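Local coordinates for uncharacterized protein (Staphylococcus aureus subsp. aureus, PDB 3H04) that is of unknown function but has an alpha/beta-hydrolase fold and is probably a serine hydrolase, perhaps an esterase, at residues A[266-269]-A[270-274]; A[257-260]-A[261-265]; A[87-90]-A[91-95]. One frame throughout, in Å; residues are numbered along the deposited sequence.

Contact 1: residues A[266-269]-A[270-274]; sequences VDFL and NAITM
Four successive i to i+4 backbone hydrogen bonds tie 266-269 to 270-274 and carry the helix through its last turns. They run from Asn270 N to Val266 O (2.7 Å), Ala271 N to Asp267 O, Ile272 N to Phe268 O, the longest at 3.3 Å, and Thr273 N to Leu269 O. On one flank Phe268 and Ile272 point the same way. Phe268 has its CG anti to the backbone N (chi1 163°), and Ile272 reaches over one face of the ring with CD1, 3.9 Å from the ring centroid and 21° off the normal, in a CH-pi contact displaced toward the CE2 and CZ rim. Val266 and Asn270 lie alongside each other, Val266 CG1 meeting Asn270 ND2 at 3.5 Å. The amide oxygen of Asn270 is hydrogen-bonded to the Tyr60 hydroxyl, as is Thr273 OG1, which also lies 3.2 Å from Leu269 O. Tyr60 therefore engages two side chains of the final turns. These turns rest on the central sheet near its strand ends: Leu269, Ile272 and Thr273 all touch Phe99 of strand 98-103, while Phe268 meets Pro211 just before strand 212-217, and Asn270 and Thr273 meet Lys29 ahead of strand 30-35.

Contact 2: residues A[257-260]-A[261-265]; sequences EAIT and IYRKV
The Tyr262 ring turns an edge to Ala258, whose carbonyl oxygen lies in the ring plane 3.2 Å from Tyr262 CD1. The ring also stacks with Tyr52 and makes an edge-to-face contact with Phe125, so aromatic neighbours from outside this helical turn pack against it, while its hydroxyl is hydrogen-bonded to Asp251. Ala258 O is at the same time the acceptor for Tyr262 N (3.0 Å), so one carbonyl meets both the backbone and the ring edge of the residue four places on. The second flat group, the Arg263 guanidinium, is approached obliquely by Ile259, CG2 of which lies 3.8 Å from Arg263 NE. The two side chains run alongside each other, the arginine extended from CG to NE. Thr260 and Lys264 form a similar i to i+4 pair: the lysine aliphatic chain runs out extended past Thr260 O, with CG at 3.3 Å, and brings CE to 4.1 Å from Thr260 CG2; the bend at chi4 (-85°) then turns only NZ. Thr260 OG1 instead bonds back to Asp256 O. Ile261 lays CG1 3.5 Å from Glu257 O. This part of helix 256-273 packs against helix 50-56, through Ala258, Ile259 and Val265, and against the sheet, where Ile261 and Val265 touch Phe213 of strand 212-217 and Phe125 of strand 121-125.

Contact 3: residues A[87-90]-A[91-95]; sequences DAIQ and SQYSN
Ser91 carries OG between its backbone N and carbonyl carbon (chi1 63°), which turns the hydroxyl back along the helix to Ala88 O, and Tyr93 has CG anti to its carbonyl carbon (chi1 -72°), which lays the ring beside Ile89. Both lie at the C-terminal end of helix 75-91 of the alpha/beta-hydrolase fold, where regular i to i+4 bonding gives way to a turn leading to strand 98-103. Ser91 N still bonds to Asp87 O at 3.1 Å. Beyond it the bonds shorten to i to i+3: Gln92 N to Ile89 O is weak, bent to 127° at the hydrogen, and Tyr93 N reaches Gln90 O at 2.9 Å from well above the carbonyl plane. The Tyr93 ring presents its edge to Ile89 O, which lies in the ring plane 3.3 Å from CD2, while Ile89 CG2 packs against the same CD2 at 3.9 Å. Tyr93 OH is anchored on Asp61, and Gln92 OE1 on the Tyr18 hydroxyl; Ile89 and Tyr93 also touch Ile63 of strand 60-65. The Ser91 OG bond to Ala88 O, 2.9 Å long, comes from above the carbonyl plane, and Ser91 O in turn receives Ser94 OG at 2.6 Å.

Contact 3 comes first along the chain, at the end of helix 75-91; contacts 2 and 1 follow in that order as consecutive parts of helix 256-273, their centres 14 Å apart. Contact 3 lies about 20 Å from contact 1 and 27 Å from contact 2, centre to centre, and touches neither. What unites them is the mixed eight-stranded sheet: contact 3 packs on strands from 4-9 to 30-35, contact 1 on 98-103, and contact 2 on 121-125 and 212-217. They are thus parts of the helical layers that flank the sheet of an alpha/beta hydrolase. Strand 98-103, which contact 1 touches, leads into the probable nucleophile elbow at Ser104.

Contact 1: residues A[266-269]-A[270-274]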
loop_
_atom_site.group_PDB
_atom_site.type_symbol
_atom_site.label_atom_id
_atom_site.label_comp_id
_atom_site.label_asym_id
_atom_site.label_seq_id
_atom_site.Cartn_x
_atom_site.Cartn_y
_atom_site.Cartn_z
ATOM N N VAL A 266 6.793 -15.502 2.036
ATOM C CA VAL A 266 8.131 -15.822 2.524
ATOM C C VAL A 266 8.937 -16.770 1.600
ATOM O O VAL A 266 10.169 -16.610 1.429
ATOM C CB VAL A 266 8.045 -16.392 3.935
ATOM C CG1 VAL A 266 9.414 -17.014 4.388
ATOM C CG2 VAL A 266 7.576 -15.285 4.891
ATOM N N ASP A 267 8.245 -17.746 1.039
ATOM C CA ASP A 267 8.814 -18.657 0.041
ATOM C C ASP A 267 9.292 -17.862 -1.152
ATOM O O ASP A 267 10.380 -18.111 -1.682
ATOM C CB ASP A 267 7.774 -19.640 -0.488
ATOM C CG ASP A 267 7.446 -20.784 0.470
ATOM O OD1 ASP A 267 8.141 -21.006 1.486
ATOM O OD2 ASP A 267 6.459 -21.475 0.157
ATOM N N PHE A 268 8.459 -16.923 -1.582
ATOM C CA PHE A 268 8.796 -16.023 -2.712
ATOM C C PHE A 268 10.031 -15.189 -2.374
ATOM O O PHE A 268 10.976 -15.128 -3.151
ATOM C CB PHE A 268 7.561 -15.208 -3.050
ATOM C CG PHE A 268 7.799 -13.982 -3.893
ATOM C CD1 PHE A 268 7.616 -14.019 -5.271
ATOM C CD2 PHE A 268 8.085 -12.765 -3.301
ATOM C CE1 PHE A 268 7.767 -12.836 -6.033
ATOM C CE2 PHE A 268 8.240 -11.632 -4.069
ATOM C CZ PHE A 268 8.067 -11.699 -5.447
ATOM N N LEU A 269 10.062 -14.600 -1.180
ATOM C CA LEU A 269 11.272 -13.900 -0.718
ATOM C C LEU A 269 12.483 -14.823 -0.622
ATOM O O LEU A 269 13.558 -14.468 -1.060
ATOM C CB LEU A 269 11.075 -13.214 0.644
ATOM C CG LEU A 269 9.958 -12.143 0.630
ATOM C CD1 LEU A 269 9.721 -11.541 2.028
ATOM C CD2 LEU A 269 10.298 -11.069 -0.357
ATOM N N ASN A 270 12.313 -15.980 -0.022
ATOM C CA ASN A 270 13.441 -16.924 0.099
ATOM C C ASN A 270 14.068 -17.332 -1.231
ATOM O O ASN A 270 15.296 -17.519 -1.303
ATOM C CB ASN A 270 13.017 -18.178 0.862
ATOM C CG ASN A 270 12.787 -17.928 2.319
ATOM O OD1 ASN A 270 13.193 -16.923 2.846
ATOM N ND2 ASN A 270 12.105 -18.849 2.976
ATOM N N ALA A 271 13.233 -17.553 -2.259
ATOM C CA ALA A 271 13.721 -17.892 -3.597
ATOM C C ALA A 271 14.562 -16.763 -4.117
ATOM O O ALA A 271 15.586 -16.979 -4.756
ATOM C CB ALA A 271 12.560 -18.189 -4.607
ATOM N N ILE A 272 14.140 -15.540 -3.835
ATOM C CA ILE A 272 14.881 -14.398 -4.336
ATOM C C ILE A 272 16.208 -14.207 -3.626
ATOM O O ILE A 272 17.205 -13.955 -4.288
ATOM C CB ILE A 272 14.030 -13.106 -4.310
ATOM C CG1 ILE A 272 12.865 -13.229 -5.338
ATOM C CG2 ILE A 272 14.906 -11.938 -4.568
ATOM C CD1 ILE A 272 11.753 -12.155 -5.157
ATOM N N THR A 273 16.233 -14.359 -2.304
ATOM C CA THR A 273 17.436 -14.091 -1.515
ATOM C C THR A 273 18.416 -15.295 -1.399
ATOM O O THR A 273 19.511 -15.117 -0.911
ATOM C CB THR A 273 17.052 -13.622 -0.096
ATOM O OG1 THR A 273 16.283 -14.648 0.542
ATOM C CG2 THR A 273 16.174 -12.319 -0.158
ATOM N N MET A 274 18.017 -16.493 -1.832
ATOM C CA MET A 274 18.876 -17.700 -1.786
ATOM C C MET A 274 20.254 -17.496 -2.413
ATOM O O MET A 274 20.339 -17.108 -3.578
ATOM C CB MET A 274 18.205 -18.863 -2.504
ATOM C CG MET A 274 18.751 -20.236 -2.120
ATOM S SD MET A 274 18.377 -21.427 -3.429
ATOM C CE MET A 274 19.928 -21.433 -4.352
#

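Contact 2: residues A[257-260]-A[261-265]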
loop_
_atom_site.group_PDB
_atom_site.type_symbol
_atom_site.label_atom_id
_atom_site.label_comp_id
_atom_site.label_asym_id
_atom_site.label_seq_id
_atom_site.Cartn_x
_atom_site.Cartn_y
_atom_site.Cartn_z
ATOM N N GLU A 257 -6.361 -19.753 5.516
ATOM C CA GLU A 257 -6.053 -19.408 4.124
ATOM C C GLU A 257 -5.126 -18.194 4.034
ATOM O O GLU A 257 -4.246 -18.149 3.196
ATOM C CB GLU A 257 -7.333 -19.122 3.340
ATOM C CG GLU A 257 -8.160 -20.373 3.109
ATOM C CD GLU A 257 -9.167 -20.238 1.970
ATOM O OE1 GLU A 257 -9.080 -19.254 1.173
ATOM O OE2 GLU A 257 -10.024 -21.144 1.868
ATOM N N ALA A 258 -5.342 -17.216 4.907
ATOM C CA ALA A 258 -4.477 -16.045 4.931
ATOM C C ALA A 258 -3.059 -16.376 5.380
ATOM O O ALA A 258 -2.104 -15.906 4.778
ATOM C CB ALA A 258 -5.071 -14.930 5.782
ATOM N N ILE A 259 -2.931 -17.234 6.372
ATOM C CA ILE A 259 -1.619 -17.649 6.857
ATOM C C ILE A 259 -0.876 -18.357 5.719
ATOM O O ILE A 259 0.309 -18.129 5.497
ATOM C CB ILE A 259 -1.741 -18.611 8.106
ATOM C CG1 ILE A 259 -2.193 -17.823 9.340
ATOM C CG2 ILE A 259 -0.463 -19.354 8.371
ATOM C CD1 ILE A 259 -1.344 -16.623 9.672
ATOM N N THR A 260 -1.586 -19.203 4.992
ATOM C CA THR A 260 -0.954 -19.931 3.899
ATOM C C THR A 260 -0.348 -19.029 2.837
ATOM O O THR A 260 0.757 -19.281 2.354
ATOM C CB THR A 260 -1.953 -20.924 3.282
ATOM O OG1 THR A 260 -2.170 -21.928 4.253
ATOM C CG2 THR A 260 -1.441 -21.539 2.003
ATOM N N ILE A 261 -1.091 -18.001 2.470
ATOM C CA ILE A 261 -0.619 -16.979 1.541
ATOM C C ILE A 261 0.602 -16.203 2.085
ATOM O O ILE A 261 1.548 -15.987 1.359
ATOM C CB ILE A 261 -1.789 -16.040 1.118
ATOM C CG1 ILE A 261 -2.760 -16.887 0.236
ATOM C CG2 ILE A 261 -1.249 -14.768 0.352
ATOM C CD1 ILE A 261 -4.069 -16.206 -0.193
ATOM N N TYR A 262 0.590 -15.832 3.352
ATOM C CA TYR A 262 1.762 -15.212 3.995
ATOM C C TYR A 262 2.987 -16.121 3.983
ATOM O O TYR A 262 4.093 -15.644 3.769
ATOM C CB TYR A 262 1.471 -14.710 5.447
ATOM C CG TYR A 262 0.843 -13.332 5.472
ATOM C CD1 TYR A 262 -0.542 -13.166 5.419
ATOM C CD2 TYR A 262 1.631 -12.191 5.479
ATOM C CE1 TYR A 262 -1.112 -11.883 5.391
ATOM C CE2 TYR A 262 1.080 -10.891 5.456
ATOM C CZ TYR A 262 -0.312 -10.752 5.407
ATOM O OH TYR A 262 -0.887 -9.511 5.372
ATOM N N ARG A 263 2.793 -17.416 4.217
ATOM C CA ARG A 263 3.900 -18.364 4.103
ATOM C C ARG A 263 4.411 -18.458 2.672
ATOM O O ARG A 263 5.599 -18.505 2.477
ATOM C CB ARG A 263 3.513 -19.743 4.604
ATOM C CG ARG A 263 3.409 -19.774 6.115
ATOM C CD ARG A 263 3.191 -21.187 6.589
ATOM N NE ARG A 263 2.820 -21.243 8.000
ATOM C CZ ARG A 263 3.636 -20.978 9.024
ATOM N NH1 ARG A 263 4.895 -20.601 8.833
ATOM N NH2 ARG A 263 3.175 -21.103 10.268
ATOM N N LYS A 264 3.515 -18.390 1.690
ATOM C CA LYS A 264 3.919 -18.317 0.291
ATOM C C LYS A 264 4.702 -17.025 -0.037
ATOM O O LYS A 264 5.586 -17.041 -0.879
ATOM C CB LYS A 264 2.704 -18.389 -0.635
ATOM C CG LYS A 264 1.963 -19.689 -0.648
ATOM C CD LYS A 264 0.803 -19.565 -1.598
ATOM C CE LYS A 264 0.100 -20.877 -1.791
ATOM N NZ LYS A 264 0.772 -21.616 -2.817
ATOM N N VAL A 265 4.381 -15.937 0.653
ATOM C CA VAL A 265 5.122 -14.699 0.483
ATOM C C VAL A 265 6.587 -14.911 0.866
ATOM O O VAL A 265 7.508 -14.579 0.104
ATOM C CB VAL A 265 4.498 -13.536 1.278
ATOM C CG1 VAL A 265 5.494 -12.393 1.417
ATOM C CG2 VAL A 265 3.212 -13.060 0.572
#

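Contact 3: residues A[87-90]-A[91-95]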
loop_
_atom_site.group_PDB
_atom_site.type_symbol
_atom_site.label_atom_id
_atom_site.label_comp_id
_atom_site.label_asym_id
_atom_site.label_seq_id
_atom_site.Cartn_x
_atom_site.Cartn_y
_atom_site.Cartn_z
ATOM N N ASP A 87 13.968 6.062 1.323
ATOM C CA ASP A 87 15.412 6.337 1.150
ATOM C C ASP A 87 16.164 6.346 2.444
ATOM O O ASP A 87 17.326 5.905 2.507
ATOM C CB ASP A 87 15.662 7.649 0.422
ATOM C CG ASP A 87 15.187 7.610 -1.009
ATOM O OD1 ASP A 87 15.097 6.488 -1.547
ATOM O OD2 ASP A 87 14.869 8.694 -1.577
ATOM N N ALA A 88 15.516 6.838 3.479
ATOM C CA ALA A 88 16.088 6.781 4.820
ATOM C C ALA A 88 16.213 5.320 5.251
ATOM O O ALA A 88 17.209 4.929 5.813
ATOM C CB ALA A 88 15.254 7.570 5.796
ATOM N N ILE A 89 15.222 4.496 4.944
ATOM C CA ILE A 89 15.312 3.057 5.276
ATOM C C ILE A 89 16.343 2.338 4.431
ATOM O O ILE A 89 17.148 1.584 4.985
ATOM C CB ILE A 89 13.920 2.335 5.170
ATOM C CG1 ILE A 89 12.936 2.954 6.156
ATOM C CG2 ILE A 89 14.066 0.774 5.403
ATOM C CD1 ILE A 89 11.410 2.946 5.643
ATOM N N GLN A 90 16.333 2.547 3.111
ATOM C CA GLN A 90 17.305 1.887 2.234
ATOM C C GLN A 90 18.758 2.196 2.646
ATOM O O GLN A 90 19.577 1.287 2.687
ATOM C CB GLN A 90 17.120 2.237 0.751
ATOM C CG GLN A 90 18.009 1.384 -0.209
ATOM C CD GLN A 90 17.500 1.309 -1.677
ATOM O OE1 GLN A 90 17.127 2.335 -2.287
ATOM N NE2 GLN A 90 17.519 0.091 -2.255
ATOM N N SER A 91 19.082 3.453 2.972
ATOM C CA SER A 91 20.468 3.762 3.359
ATOM C C SER A 91 20.904 2.920 4.574
ATOM O O SER A 91 22.077 2.567 4.698
ATOM C CB SER A 91 20.640 5.256 3.659
ATOM O OG SER A 91 19.848 5.611 4.754
ATOM N N GLN A 92 19.951 2.578 5.442
ATOM C CA GLN A 92 20.204 1.765 6.639
ATOM C C GLN A 92 20.387 0.245 6.380
ATOM O O GLN A 92 20.721 -0.513 7.292
ATOM C CB GLN A 92 19.024 1.987 7.569
ATOM C CG GLN A 92 19.148 1.524 8.989
ATOM C CD GLN A 92 18.054 2.160 9.823
ATOM O OE1 GLN A 92 17.261 2.933 9.301
ATOM N NE2 GLN A 92 18.002 1.841 11.112
ATOM N N TYR A 93 20.143 -0.180 5.142
ATOM C CA TYR A 93 20.257 -1.566 4.706
ATOM C C TYR A 93 21.058 -1.556 3.411
ATOM O O TYR A 93 20.619 -2.069 2.400
ATOM C CB TYR A 93 18.868 -2.163 4.458
ATOM C CG TYR A 93 18.084 -2.417 5.719
ATOM C CD1 TYR A 93 18.223 -3.614 6.416
ATOM C CD2 TYR A 93 17.217 -1.458 6.228
ATOM C CE1 TYR A 93 17.528 -3.846 7.576
ATOM C CE2 TYR A 93 16.502 -1.687 7.395
ATOM C CZ TYR A 93 16.663 -2.890 8.061
ATOM O OH TYR A 93 15.946 -3.127 9.198
ATOM N N SER A 94 22.273 -1.012 3.462
ATOM C CA SER A 94 23.025 -0.701 2.244
ATOM C C SER A 94 23.405 -1.925 1.423
ATOM O O SER A 94 23.308 -1.906 0.194
ATOM C CB SER A 94 24.274 0.111 2.593
ATOM O OG SER A 94 23.918 1.198 3.434
ATOM N N ASN A 95 23.813 -2.992 2.092
ATOM C CA ASN A 95 24.317 -4.160 1.400
ATOM C C ASN A 95 23.312 -5.312 1.478
ATOM O O ASN A 95 23.710 -6.469 1.529
ATOM C CB ASN A 95 25.650 -4.626 2.021
ATOM C CG ASN A 95 26.567 -3.473 2.445
ATOM O OD1 ASN A 95 26.288 -2.298 2.200
ATOM N ND2 ASN A 95 27.682 -3.820 3.094
#